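Local coordinates for pesticidal crystal protein CRY4AA (Bacillus thuringiensis, PDB 2C9K), which kills mosquito larvae by binding to midgut epithelial cells and promoting their colloid-osmotic lysis, acting as a pore-forming three-domain delta-endotoxin, at residues Pro119-Ser124 against Asp133-Leu138; Asn221-Asn226 against Asn268-Pro273; Asn300-Ala305 against Val339-Lys344; Pro542-Leu547 against Val577-Asn582. One frame throughout, in Å; residues are numbered along the deposited sequence.

Interaction 1: residues Pro119-Ser124 against Asp133-Leu138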
loop_
_atom_site.group_PDB
_atom_site.type_symbol
_atom_site.label_atom_id
_atom_site.label_comp_id
_atom_site.label_asym_id
_atom_site.label_seq_id
_atom_site.Cartn_x
_atom_site.Cartn_y
_atom_site.Cartn_z
ATOM N N PRO A 119 17.621 17.607 -6.151
ATOM C CA PRO A 119 17.182 18.756 -6.946
ATOM C C PRO A 119 17.770 18.637 -8.351
ATOM O O PRO A 119 17.133 19.002 -9.340
ATOM C CB PRO A 119 17.738 19.942 -6.171
ATOM C CG PRO A 119 17.685 19.461 -4.758
ATOM C CD PRO A 119 18.231 18.053 -4.888
ATOM N N GLU A 120 18.987 18.109 -8.433
ATOM C CA GLU A 120 19.649 17.923 -9.723
ATOM C C GLU A 120 18.714 17.085 -10.592
ATOM O O GLU A 120 18.327 17.490 -11.692
ATOM C CB GLU A 120 20.975 17.182 -9.534
ATOM C CG GLU A 120 21.943 17.300 -10.700
ATOM C CD GLU A 120 23.263 16.575 -10.440
ATOM O OE1 GLU A 120 23.776 16.651 -9.293
ATOM O OE2 GLU A 120 23.789 15.939 -11.384
ATOM N N LEU A 121 18.350 15.917 -10.068
ATOM C CA LEU A 121 17.459 14.991 -10.751
ATOM C C LEU A 121 16.244 15.700 -11.327
ATOM O O LEU A 121 15.994 15.643 -12.531
ATOM C CB LEU A 121 16.995 13.904 -9.783
ATOM C CG LEU A 121 15.960 12.926 -10.337
ATOM C CD1 LEU A 121 16.576 12.155 -11.484
ATOM C CD2 LEU A 121 15.493 11.988 -9.243
ATOM N N VAL A 122 15.494 16.374 -10.464
ATOM C CA VAL A 122 14.290 17.079 -10.893
ATOM C C VAL A 122 14.521 18.248 -11.860
ATOM O O VAL A 122 13.708 18.492 -12.750
ATOM C CB VAL A 122 13.495 17.591 -9.665
ATOM C CG1 VAL A 122 12.402 18.544 -10.102
ATOM C CG2 VAL A 122 12.885 16.413 -8.926
ATOM N N ASN A 123 15.628 18.965 -11.699
ATOM C CA ASN A 123 15.884 20.104 -12.565
ATOM C C ASN A 123 16.568 19.772 -13.880
ATOM O O ASN A 123 16.739 20.643 -14.729
ATOM C CB ASN A 123 16.659 21.169 -11.796
ATOM C CG ASN A 123 15.879 21.691 -10.598
ATOM O OD1 ASN A 123 14.761 22.190 -10.742
ATOM N ND2 ASN A 123 16.460 21.568 -9.407
ATOM N N SER A 124 16.943 18.513 -14.064
ATOM C CA SER A 124 17.580 18.102 -15.312
ATOM C C SER A 124 16.512 17.589 -16.278
ATOM O O SER A 124 16.635 16.498 -16.838
ATOM C CB SER A 124 18.621 17.011 -15.046
ATOM O OG SER A 124 19.685 17.517 -14.260
ATOM N N ASP A 133 7.163 18.041 -16.734
ATOM C CA ASP A 133 6.281 17.377 -15.784
ATOM C C ASP A 133 6.273 15.887 -16.077
ATOM O O ASP A 133 6.237 15.066 -15.165
ATOM C CB ASP A 133 4.859 17.929 -15.896
ATOM C CG ASP A 133 4.681 19.230 -15.143
ATOM O OD1 ASP A 133 4.656 19.199 -13.893
ATOM O OD2 ASP A 133 4.574 20.287 -15.799
ATOM N N TYR A 134 6.314 15.546 -17.359
ATOM C CA TYR A 134 6.310 14.153 -17.780
ATOM C C TYR A 134 7.617 13.477 -17.397
ATOM O O TYR A 134 7.624 12.307 -17.021
ATOM C CB TYR A 134 6.092 14.056 -19.292
ATOM C CG TYR A 134 6.211 12.650 -19.831
ATOM C CD1 TYR A 134 5.379 11.628 -19.366
ATOM C CD2 TYR A 134 7.165 12.332 -20.794
ATOM C CE1 TYR A 134 5.504 10.327 -19.847
ATOM C CE2 TYR A 134 7.293 11.040 -21.277
ATOM C CZ TYR A 134 6.463 10.045 -20.802
ATOM O OH TYR A 134 6.590 8.765 -21.289
ATOM N N TYR A 135 8.719 14.216 -17.497
ATOM C CA TYR A 135 10.034 13.685 -17.149
ATOM C C TYR A 135 10.146 13.401 -15.651
ATOM O O TYR A 135 10.790 12.436 -15.242
ATOM C CB TYR A 135 11.147 14.665 -17.559
ATOM C CG TYR A 135 12.453 14.439 -16.813
ATOM C CD1 TYR A 135 13.359 13.461 -17.216
ATOM C CD2 TYR A 135 12.751 15.172 -15.661
ATOM C CE1 TYR A 135 14.528 13.220 -16.488
ATOM C CE2 TYR A 135 13.907 14.939 -14.932
ATOM C CZ TYR A 135 14.792 13.965 -15.347
ATOM O OH TYR A 135 15.938 13.747 -14.615
ATOM N N ASN A 136 9.526 14.244 -14.832
ATOM C CA ASN A 136 9.601 14.052 -13.394
ATOM C C ASN A 136 8.674 12.985 -12.854
ATOM O O ASN A 136 8.966 12.385 -11.826
ATOM C CB ASN A 136 9.370 15.369 -12.669
ATOM C CG ASN A 136 10.637 16.185 -12.562
ATOM O OD1 ASN A 136 11.584 15.795 -11.872
ATOM N ND2 ASN A 136 10.673 17.316 -13.255
ATOM N N ILE A 137 7.560 12.737 -13.526
ATOM C CA ILE A 137 6.682 11.684 -13.054
ATOM C C ILE A 137 7.314 10.376 -13.527
ATOM O O ILE A 137 7.111 9.315 -12.938
ATOM C CB ILE A 137 5.266 11.777 -13.648
ATOM C CG1 ILE A 137 5.276 11.298 -15.087
ATOM C CG2 ILE A 137 4.754 13.189 -13.578
ATOM C CD1 ILE A 137 3.951 10.793 -15.516
ATOM N N LEU A 138 8.087 10.478 -14.602
ATOM C CA LEU A 138 8.760 9.335 -15.202
ATOM C C LEU A 138 9.989 8.955 -14.375
ATOM O O LEU A 138 10.528 7.862 -14.511
ATOM C CB LEU A 138 9.173 9.686 -16.639
ATOM C CG LEU A 138 9.144 8.558 -17.673
ATOM C CD1 LEU A 138 7.733 7.987 -17.738
ATOM C CD2 LEU A 138 9.578 9.072 -19.041
#
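Tyr135 and Asn136, neighbours on helix 129-137, reach across to carbonyl oxygens at the C-terminal end of helix 103-123. The contact illustrates how a helix terminus, whose last carbonyls have few or only weak backbone donors, can be served by side chains from the next helix. Two hydrogen bonds carry the polar part. Tyr135 holds CG anti to the backbone N (chi1 159°), which carries the phenol out toward the end of helix 103-123; its OH donates to Leu121 O at 2.8 Å, and that oxygen lies in the ring plane, at its edge. Asn136 ND2 gives a longer bond to Val122 O, 3.3 Å, the acceptor lying in the amide plane of Asn136 and the donor approaching on a lone pair of the carbonyl; the same ND2 also bonds Cys132 O within its own helix. Ser124 OG turns back instead to Glu120 O.

Van der Waals contacts fill the rest. Val122 crosses Asn136 at about a right angle, its CG2 3.3 Å from Asn136 OD1. Ser124 O sits over one face of the Tyr135 ring, toward the rim, while Leu121 CD1 touches Tyr135 OH at 3.6 Å. Tyr196 of helix 183-208 packs against both Val122 and Asn136.

The disulfide Cys125-Cys132 ties the start of the short connection to helix 129-137, within the N-terminal helical domain. The largely buried contact therefore joins covalent and polar links at one bend: donors from one helix supply bonds to two carbonyls at the end of the other.

Interaction 2: residues Asn221-Asn226 against Asn268-Pro273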
loop_
_atom_site.group_PDB
_atom_site.type_symbol
_atom_site.label_atom_id
_atom_site.label_comp_id
_atom_site.label_asym_id
_atom_site.label_seq_id
_atom_site.Cartn_x
_atom_site.Cartn_y
_atom_site.Cartn_z
ATOM N N ASN A 221 -7.744 5.937 -21.519
ATOM C CA ASN A 221 -7.463 4.520 -21.300
ATOM C C ASN A 221 -7.402 4.135 -19.821
ATOM O O ASN A 221 -6.388 4.359 -19.150
ATOM C CB ASN A 221 -6.156 4.119 -21.968
ATOM C CG ASN A 221 -5.972 2.620 -22.001
ATOM O OD1 ASN A 221 -6.197 1.940 -21.003
ATOM N ND2 ASN A 221 -5.561 2.096 -23.148
ATOM N N TRP A 222 -8.487 3.538 -19.329
ATOM C CA TRP A 222 -8.588 3.110 -17.935
ATOM C C TRP A 222 -7.546 2.070 -17.488
ATOM O O TRP A 222 -7.054 2.132 -16.361
ATOM C CB TRP A 222 -9.989 2.554 -17.659
ATOM C CG TRP A 222 -10.143 2.026 -16.275
ATOM C CD1 TRP A 222 -10.469 2.732 -15.154
ATOM C CD2 TRP A 222 -9.904 0.689 -15.849
ATOM N NE1 TRP A 222 -10.445 1.916 -14.054
ATOM C CE2 TRP A 222 -10.100 0.653 -14.453
ATOM C CE3 TRP A 222 -9.536 -0.487 -16.512
ATOM C CZ2 TRP A 222 -9.942 -0.511 -13.708
ATOM C CZ3 TRP A 222 -9.379 -1.642 -15.769
ATOM C CH2 TRP A 222 -9.585 -1.644 -14.382
ATOM N N ASN A 223 -7.215 1.115 -18.354
ATOM C CA ASN A 223 -6.240 0.086 -17.990
ATOM C C ASN A 223 -4.868 0.707 -17.768
ATOM O O ASN A 223 -4.092 0.268 -16.917
ATOM C CB ASN A 223 -6.138 -0.992 -19.076
ATOM C CG ASN A 223 -5.429 -2.244 -18.582
ATOM O OD1 ASN A 223 -5.090 -3.128 -19.361
ATOM N ND2 ASN A 223 -5.210 -2.327 -17.273
ATOM N N THR A 224 -4.569 1.736 -18.548
ATOM C CA THR A 224 -3.290 2.422 -18.428
ATOM C C THR A 224 -3.277 3.166 -17.098
ATOM O O THR A 224 -2.285 3.194 -16.391
ATOM C CB THR A 224 -3.105 3.408 -19.599
ATOM O OG1 THR A 224 -3.033 2.670 -20.828
ATOM C CG2 THR A 224 -1.847 4.237 -19.408
ATOM N N TYR A 225 -4.416 3.755 -16.774
ATOM C CA TYR A 225 -4.591 4.501 -15.549
ATOM C C TYR A 225 -4.388 3.535 -14.391
ATOM O O TYR A 225 -3.668 3.817 -13.437
ATOM C CB TYR A 225 -6.014 5.080 -15.518
ATOM C CG TYR A 225 -6.327 5.915 -14.302
ATOM C CD1 TYR A 225 -6.177 7.300 -14.319
ATOM C CD2 TYR A 225 -6.741 5.316 -13.120
ATOM C CE1 TYR A 225 -6.432 8.065 -13.188
ATOM C CE2 TYR A 225 -6.994 6.068 -11.990
ATOM C CZ TYR A 225 -6.841 7.438 -12.029
ATOM O OH TYR A 225 -7.119 8.167 -10.901
ATOM N N ASN A 226 -5.020 2.376 -14.489
ATOM C CA ASN A 226 -4.926 1.384 -13.434
ATOM C C ASN A 226 -3.520 0.795 -13.272
ATOM O O ASN A 226 -3.066 0.569 -12.149
ATOM C CB ASN A 226 -5.943 0.272 -13.694
ATOM C CG ASN A 226 -5.984 -0.741 -12.579
ATOM O OD1 ASN A 226 -6.435 -0.444 -11.470
ATOM N ND2 ASN A 226 -5.507 -1.951 -12.862
ATOM N N ASN A 268 -8.787 -9.551 -19.764
ATOM C CA ASN A 268 -9.651 -9.355 -20.932
ATOM C C ASN A 268 -9.996 -7.919 -21.279
ATOM O O ASN A 268 -11.040 -7.649 -21.872
ATOM C CB ASN A 268 -10.947 -10.152 -20.793
ATOM C CG ASN A 268 -10.726 -11.640 -20.915
ATOM O OD1 ASN A 268 -9.760 -12.097 -21.540
ATOM N ND2 ASN A 268 -11.629 -12.412 -20.330
ATOM N N PHE A 269 -9.112 -6.996 -20.923
ATOM C CA PHE A 269 -9.341 -5.595 -21.205
ATOM C C PHE A 269 -9.342 -5.297 -22.701
ATOM O O PHE A 269 -10.281 -4.709 -23.240
ATOM C CB PHE A 269 -8.262 -4.740 -20.553
ATOM C CG PHE A 269 -8.346 -3.298 -20.937
ATOM C CD1 PHE A 269 -9.333 -2.480 -20.395
ATOM C CD2 PHE A 269 -7.490 -2.772 -21.898
ATOM C CE1 PHE A 269 -9.470 -1.154 -20.814
ATOM C CE2 PHE A 269 -7.621 -1.450 -22.319
ATOM C CZ PHE A 269 -8.612 -0.641 -21.777
ATOM N N GLU A 270 -8.270 -5.704 -23.365
ATOM C CA GLU A 270 -8.104 -5.447 -24.784
ATOM C C GLU A 270 -9.084 -6.149 -25.714
ATOM O O GLU A 270 -9.458 -5.589 -26.733
ATOM C CB GLU A 270 -6.659 -5.759 -25.192
ATOM C CG GLU A 270 -5.618 -5.014 -24.349
ATOM C CD GLU A 270 -5.165 -5.785 -23.089
ATOM O OE1 GLU A 270 -6.017 -6.415 -22.404
ATOM O OE2 GLU A 270 -3.943 -5.744 -22.777
ATOM N N GLU A 271 -9.519 -7.356 -25.376
ATOM C CA GLU A 271 -10.438 -8.060 -26.259
ATOM C C GLU A 271 -11.908 -7.907 -25.919
ATOM O O GLU A 271 -12.753 -8.645 -26.422
ATOM C CB GLU A 271 -10.057 -9.535 -26.343
ATOM C CG GLU A 271 -8.771 -9.745 -27.126
ATOM C CD GLU A 271 -8.590 -11.174 -27.601
ATOM O OE1 GLU A 271 -7.661 -11.409 -28.408
ATOM O OE2 GLU A 271 -9.371 -12.059 -27.170
ATOM N N SER A 272 -12.205 -6.925 -25.074
ATOM C CA SER A 272 -13.574 -6.622 -24.670
ATOM C C SER A 272 -13.857 -5.186 -25.082
ATOM O O SER A 272 -12.939 -4.381 -25.189
ATOM C CB SER A 272 -13.729 -6.776 -23.162
ATOM O OG SER A 272 -13.392 -8.095 -22.764
ATOM N N PRO A 273 -15.133 -4.846 -25.322
ATOM C CA PRO A 273 -15.520 -3.488 -25.735
ATOM C C PRO A 273 -15.542 -2.432 -24.639
ATOM O O PRO A 273 -15.414 -1.240 -24.919
ATOM C CB PRO A 273 -16.903 -3.700 -26.334
ATOM C CG PRO A 273 -17.459 -4.752 -25.434
ATOM C CD PRO A 273 -16.305 -5.739 -25.322
#
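Asn223 and Phe269 both hold CG anti to the backbone N (chi1 -165° and 173°), which extends the two side chains toward each other across the gap between helix 222-240 and the loop after strand 262-267. The result is a CH-pi contact: Asn223 CB stands over the centre of the Phe269 ring, 3.4 Å from its centroid and almost on the ring normal. Farther along the same side chain, Asn223 OD1 comes within 3.5 Å of Phe269 CD2.

Two more residues of the helix start approach the far end of the ring obliquely. Asn221 OD1 comes to Phe269 CZ at 3.6 Å; as the N-cap residue, it uses this oxygen to accept from Thr224 N (3.0 Å), while its ND2 bonds Asp213. Trp222 touches more loosely, its CE3 edge 4.4 Å from Phe269 CE1, and its indole NE1 is bonded to Glu283.

Phe269 opens a type I beta turn ending at Ser272, so one aromatic side chain links this turn to the first turn of the helix, joining the N-terminal helical domain to the second domain. With no hydrogen bond between the two segments, their direct contact rests on dispersion and weak CH-pi attraction, while the capping bond helps fix the Asn221 oxygen that approaches the ring.

Interaction 3: residues Asn300-Ala305 against Val339-Lys344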
loop_
_atom_site.group_PDB
_atom_site.type_symbol
_atom_site.label_atom_id
_atom_site.label_comp_id
_atom_site.label_asym_id
_atom_site.label_seq_id
_atom_site.Cartn_x
_atom_site.Cartn_y
_atom_site.Cartn_z
ATOM N N ASN A 300 -16.547 -18.146 -5.241
ATOM C CA ASN A 300 -17.633 -18.997 -5.711
ATOM C C ASN A 300 -17.970 -18.771 -7.181
ATOM O O ASN A 300 -18.614 -17.785 -7.529
ATOM C CB ASN A 300 -18.860 -18.733 -4.841
ATOM C CG ASN A 300 -18.537 -18.794 -3.357
ATOM O OD1 ASN A 300 -18.528 -19.866 -2.754
ATOM N ND2 ASN A 300 -18.247 -17.640 -2.767
ATOM N N PHE A 301 -17.534 -19.695 -8.035
ATOM C CA PHE A 301 -17.776 -19.614 -9.475
ATOM C C PHE A 301 -18.781 -20.655 -9.960
ATOM O O PHE A 301 -18.605 -21.850 -9.728
ATOM C CB PHE A 301 -16.469 -19.810 -10.249
ATOM C CG PHE A 301 -15.542 -18.639 -10.187
ATOM C CD1 PHE A 301 -14.899 -18.304 -9.000
ATOM C CD2 PHE A 301 -15.313 -17.862 -11.317
ATOM C CE1 PHE A 301 -14.036 -17.206 -8.941
ATOM C CE2 PHE A 301 -14.454 -16.761 -11.269
ATOM C CZ PHE A 301 -13.815 -16.432 -10.081
ATOM N N TYR A 302 -19.831 -20.197 -10.635
ATOM C CA TYR A 302 -20.841 -21.101 -11.175
ATOM C C TYR A 302 -20.433 -21.582 -12.569
ATOM O O TYR A 302 -19.977 -20.794 -13.396
ATOM C CB TYR A 302 -22.198 -20.410 -11.296
ATOM C CG TYR A 302 -22.867 -20.051 -9.999
ATOM C CD1 TYR A 302 -22.673 -18.802 -9.413
ATOM C CD2 TYR A 302 -23.736 -20.942 -9.377
ATOM C CE1 TYR A 302 -23.339 -18.447 -8.235
ATOM C CE2 TYR A 302 -24.403 -20.602 -8.202
ATOM C CZ TYR A 302 -24.201 -19.354 -7.640
ATOM O OH TYR A 302 -24.859 -19.022 -6.481
ATOM N N GLU A 303 -20.604 -22.875 -12.826
ATOM C CA GLU A 303 -20.277 -23.454 -14.127
ATOM C C GLU A 303 -21.585 -23.847 -14.801
ATOM O O GLU A 303 -22.635 -23.854 -14.164
ATOM C CB GLU A 303 -19.415 -24.699 -13.952
ATOM C CG GLU A 303 -20.052 -25.725 -13.034
ATOM C CD GLU A 303 -19.334 -27.052 -13.053
ATOM O OE1 GLU A 303 -18.118 -27.080 -12.767
ATOM O OE2 GLU A 303 -19.994 -28.069 -13.352
ATOM N N LYS A 304 -21.526 -24.180 -16.086
ATOM C CA LYS A 304 -22.733 -24.572 -16.806
ATOM C C LYS A 304 -23.104 -26.028 -16.522
ATOM O O LYS A 304 -22.228 -26.874 -16.317
ATOM C CB LYS A 304 -22.545 -24.350 -18.313
ATOM C CG LYS A 304 -22.536 -22.878 -18.708
ATOM C CD LYS A 304 -22.420 -22.674 -20.207
ATOM C CE LYS A 304 -21.055 -23.083 -20.721
ATOM N NZ LYS A 304 -20.937 -22.810 -22.186
ATOM N N ALA A 305 -24.405 -26.309 -16.504
ATOM C CA ALA A 305 -24.910 -27.657 -16.243
ATOM C C ALA A 305 -24.384 -28.695 -17.229
ATOM O O ALA A 305 -24.262 -29.873 -16.891
ATOM C CB ALA A 305 -26.422 -27.656 -16.270
ATOM N N VAL A 339 -29.841 -20.187 -13.981
ATOM C CA VAL A 339 -30.530 -20.674 -12.787
ATOM C C VAL A 339 -30.308 -22.173 -12.602
ATOM O O VAL A 339 -30.671 -22.743 -11.573
ATOM C CB VAL A 339 -32.047 -20.407 -12.874
ATOM C CG1 VAL A 339 -32.704 -20.684 -11.533
ATOM C CG2 VAL A 339 -32.294 -18.967 -13.323
ATOM N N THR A 340 -29.695 -22.798 -13.604
ATOM C CA THR A 340 -29.428 -24.228 -13.578
ATOM C C THR A 340 -27.937 -24.553 -13.592
ATOM O O THR A 340 -27.545 -25.624 -14.051
ATOM C CB THR A 340 -30.070 -24.930 -14.790
ATOM O OG1 THR A 340 -29.451 -24.456 -15.993
ATOM C CG2 THR A 340 -31.574 -24.653 -14.839
ATOM N N ASP A 341 -27.108 -23.640 -13.095
ATOM C CA ASP A 341 -25.659 -23.857 -13.071
ATOM C C ASP A 341 -25.128 -24.397 -11.748
ATOM O O ASP A 341 -25.760 -24.249 -10.706
ATOM C CB ASP A 341 -24.925 -22.565 -13.422
ATOM C CG ASP A 341 -25.702 -21.333 -13.030
ATOM O OD1 ASP A 341 -26.373 -21.360 -11.973
ATOM O OD2 ASP A 341 -25.629 -20.334 -13.780
ATOM N N LYS A 342 -23.954 -25.019 -11.806
ATOM C CA LYS A 342 -23.321 -25.604 -10.631
ATOM C C LYS A 342 -22.318 -24.698 -9.932
ATOM O O LYS A 342 -21.511 -24.025 -10.570
ATOM C CB LYS A 342 -22.605 -26.905 -10.999
ATOM C CG LYS A 342 -23.461 -28.153 -10.936
ATOM C CD LYS A 342 -22.575 -29.392 -10.962
ATOM C CE LYS A 342 -21.622 -29.409 -9.769
ATOM N NZ LYS A 342 -20.699 -30.582 -9.779
ATOM N N LEU A 343 -22.356 -24.719 -8.606
ATOM C CA LEU A 343 -21.458 -23.912 -7.808
ATOM C C LEU A 343 -20.166 -24.674 -7.494
ATOM O O LEU A 343 -20.193 -25.763 -6.926
ATOM C CB LEU A 343 -22.161 -23.491 -6.509
ATOM C CG LEU A 343 -21.534 -22.348 -5.696
ATOM C CD1 LEU A 343 -21.330 -21.147 -6.604
ATOM C CD2 LEU A 343 -22.420 -21.968 -4.524
ATOM N N LYS A 344 -19.038 -24.101 -7.904
ATOM C CA LYS A 344 -17.718 -24.679 -7.646
ATOM C C LYS A 344 -17.051 -23.674 -6.722
ATOM O O LYS A 344 -16.552 -22.645 -7.172
ATOM C CB LYS A 344 -16.895 -24.798 -8.934
ATOM C CG LYS A 344 -17.281 -25.939 -9.858
ATOM C CD LYS A 344 -16.988 -27.283 -9.228
ATOM C CE LYS A 344 -16.958 -28.388 -10.267
ATOM N NZ LYS A 344 -15.758 -28.314 -11.151
#
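Phe301, Tyr302 and Glu303 pair with Lys344, Leu343 and Lys342 in an antiparallel ladder, joining strands 294-303 and 342-347 in a four-stranded sheet of the second, beta-prism domain. Strand 342-347 is its outermost strand, so the pairing illustrates how an edge strand combines a regular backbone with different environments on its two faces. The backbone is the tight part. Phe301 and Lys344 exchange hydrogen bonds in both directions, and Glu303 N donates to Lys342 O at 2.7 Å. At the intervening non-hydrogen-bonded pair, Tyr302 CA makes a CA-H...O contact with Lys342 O.

Beside Glu303 and Lys344 the sheet faces strand 386-392 of the next sheet. Glu303 CG lies between the backbone N and carbonyl carbon (chi1 55°), and Lys344 bends at chi2 and chi4, bringing Glu303 OE1 and Lys344 NZ into a 3.1 Å salt bridge. Each end has a further partner there: OE1 accepts from Gly394 N, and NZ donates to Thr392 O.

The solvent side is looser. Lys342 runs alongside Glu303 in the same direction, yet its NZ stays 4.4 Å from Glu303 OE2, beyond salt-bridge range, and exposed Ala305 and Thr340 meet only at the margin. On the other face, exposed Leu343 lies over the partly exposed Tyr302: its CD1 stands above the ring centre, 3.4 Å from the centroid.

Interaction 4: residues Pro542-Leu547 against Val577-Asn582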
loop_
_atom_site.group_PDB
_atom_site.type_symbol
_atom_site.label_atom_id
_atom_site.label_comp_id
_atom_site.label_asym_id
_atom_site.label_seq_id
_atom_site.Cartn_x
_atom_site.Cartn_y
_atom_site.Cartn_z
ATOM N N PRO A 542 -14.789 -1.773 27.000
ATOM C CA PRO A 542 -15.519 -2.590 27.966
ATOM C C PRO A 542 -14.578 -3.387 28.849
ATOM O O PRO A 542 -13.726 -4.117 28.357
ATOM C CB PRO A 542 -16.366 -3.484 27.075
ATOM C CG PRO A 542 -16.712 -2.568 25.952
ATOM C CD PRO A 542 -15.387 -1.895 25.658
ATOM N N GLY A 543 -14.734 -3.233 30.158
ATOM C CA GLY A 543 -13.895 -3.952 31.089
ATOM C C GLY A 543 -12.504 -3.382 31.272
ATOM O O GLY A 543 -11.743 -3.905 32.083
ATOM N N VAL A 544 -12.154 -2.320 30.551
ATOM C CA VAL A 544 -10.812 -1.742 30.688
ATOM C C VAL A 544 -10.749 -0.244 31.037
ATOM O O VAL A 544 -10.198 0.133 32.069
ATOM C CB VAL A 544 -9.974 -1.972 29.404
ATOM C CG1 VAL A 544 -8.610 -1.333 29.553
ATOM C CG2 VAL A 544 -9.834 -3.457 29.128
ATOM N N ALA A 545 -11.295 0.615 30.186
ATOM C CA ALA A 545 -11.230 2.046 30.467
ATOM C C ALA A 545 -12.286 2.859 29.737
ATOM O O ALA A 545 -13.078 2.325 28.956
ATOM C CB ALA A 545 -9.840 2.581 30.114
ATOM N N GLU A 546 -12.291 4.160 30.015
ATOM C CA GLU A 546 -13.219 5.079 29.378
ATOM C C GLU A 546 -12.453 6.354 29.054
ATOM O O GLU A 546 -12.315 7.233 29.892
ATOM C CB GLU A 546 -14.380 5.406 30.306
ATOM C CG GLU A 546 -15.511 6.089 29.593
ATOM C CD GLU A 546 -16.279 5.133 28.694
ATOM O OE1 GLU A 546 -17.014 5.609 27.799
ATOM O OE2 GLU A 546 -16.157 3.904 28.893
ATOM N N LEU A 547 -11.953 6.455 27.833
ATOM C CA LEU A 547 -11.188 7.622 27.436
ATOM C C LEU A 547 -12.005 8.602 26.605
ATOM O O LEU A 547 -12.919 8.214 25.886
ATOM C CB LEU A 547 -9.962 7.182 26.645
ATOM C CG LEU A 547 -9.079 6.096 27.266
ATOM C CD1 LEU A 547 -9.835 4.772 27.327
ATOM C CD2 LEU A 547 -7.823 5.941 26.423
ATOM N N VAL A 577 -4.490 2.474 29.816
ATOM C CA VAL A 577 -5.182 1.204 29.813
ATOM C C VAL A 577 -4.180 0.054 30.000
ATOM O O VAL A 577 -2.991 0.181 29.695
ATOM C CB VAL A 577 -5.933 1.031 28.486
ATOM C CG1 VAL A 577 -6.597 2.341 28.102
ATOM C CG2 VAL A 577 -4.974 0.591 27.393
ATOM N N LYS A 578 -4.667 -1.061 30.521
ATOM C CA LYS A 578 -3.831 -2.225 30.733
ATOM C C LYS A 578 -4.564 -3.438 30.180
ATOM O O LYS A 578 -5.744 -3.652 30.471
ATOM C CB LYS A 578 -3.518 -2.417 32.222
ATOM C CG LYS A 578 -4.728 -2.576 33.144
ATOM C CD LYS A 578 -5.508 -1.259 33.321
ATOM C CE LYS A 578 -6.684 -1.131 32.351
ATOM N NZ LYS A 578 -7.241 0.250 32.334
ATOM N N PHE A 579 -3.858 -4.220 29.368
ATOM C CA PHE A 579 -4.430 -5.409 28.761
ATOM C C PHE A 579 -3.724 -6.665 29.270
ATOM O O PHE A 579 -2.514 -6.665 29.487
ATOM C CB PHE A 579 -4.297 -5.322 27.240
ATOM C CG PHE A 579 -4.925 -4.095 26.641
ATOM C CD1 PHE A 579 -4.166 -3.211 25.882
ATOM C CD2 PHE A 579 -6.285 -3.844 26.791
ATOM C CE1 PHE A 579 -4.754 -2.102 25.279
ATOM C CE2 PHE A 579 -6.878 -2.735 26.187
ATOM C CZ PHE A 579 -6.110 -1.866 25.431
ATOM N N ALA A 580 -4.490 -7.731 29.470
ATOM C CA ALA A 580 -3.926 -8.985 29.935
ATOM C C ALA A 580 -3.505 -9.766 28.701
ATOM O O ALA A 580 -3.858 -9.406 27.586
ATOM C CB ALA A 580 -4.959 -9.765 30.735
ATOM N N PRO A 581 -2.739 -10.847 28.887
ATOM C CA PRO A 581 -2.270 -11.676 27.776
ATOM C C PRO A 581 -3.382 -12.235 26.911
ATOM O O PRO A 581 -4.339 -12.807 27.418
ATOM C CB PRO A 581 -1.491 -12.780 28.481
ATOM C CG PRO A 581 -0.951 -12.077 29.694
ATOM C CD PRO A 581 -2.162 -11.317 30.159
ATOM N N ASN A 582 -3.246 -12.060 25.602
ATOM C CA ASN A 582 -4.221 -12.568 24.641
ATOM C C ASN A 582 -5.648 -12.100 24.883
ATOM O O ASN A 582 -6.593 -12.778 24.494
ATOM C CB ASN A 582 -4.195 -14.092 24.654
ATOM C CG ASN A 582 -2.842 -14.625 25.018
ATOM O OD1 ASN A 582 -1.846 -14.287 24.387
ATOM N ND2 ASN A 582 -2.790 -15.452 26.050
#
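A classic beta bulge, with Val544 and Ala545 both facing Ile541, begins the pairing of strands 536-541 and 545-550, and its residues pack on strand 577-579. Val544 CG1, placed anti to the backbone N (chi1 178°), is the central group: it meets Val577 CB at 3.7 Å and Phe579 CE2 at 4.0 Å. Ala545 CB adds a contact with Val577 CG1 at 3.8 Å, and Leu547 CD1 reaches the same methyl at 4.1 Å, with Leu547 and Val577 crossing near a right angle.

In the third, beta-sandwich domain of the toxin fragment, these strands belong to different sheets: 545-550 edges a five-stranded antiparallel sheet, whereas 577-579 pairs with strand 517-527. The contact thus illustrates apolar packing between sheets with a polar link at its margin. Lys578 folds back through bends at chi2 and chi3, sliding past Val544 in the opposite direction, with CE 3.4 Å from Val544 CG1. Its NZ donates to Val544 O at 3.0 Å, from above the carbonyl plane.

Overall arrangement
From the N terminus the four contacts follow in series; none nests within or crosses another. Interaction 1 closes the shortest loop, with eight residues between its segments, and joins consecutive helices of the N-terminal domain. Interaction 2 spans 41 residues and ties the last helix of that domain to an early loop of the second. Interaction 3 closes a 33-residue excursion containing two strands and completes the edge of one sheet in the second domain. Interaction 4 spans 29 residues and brings two sheets of the third domain together. Interaction 2 lies about 10 Å, between nearest atoms, from each of interactions 1 and 3, whereas interaction 4 is remote from all three.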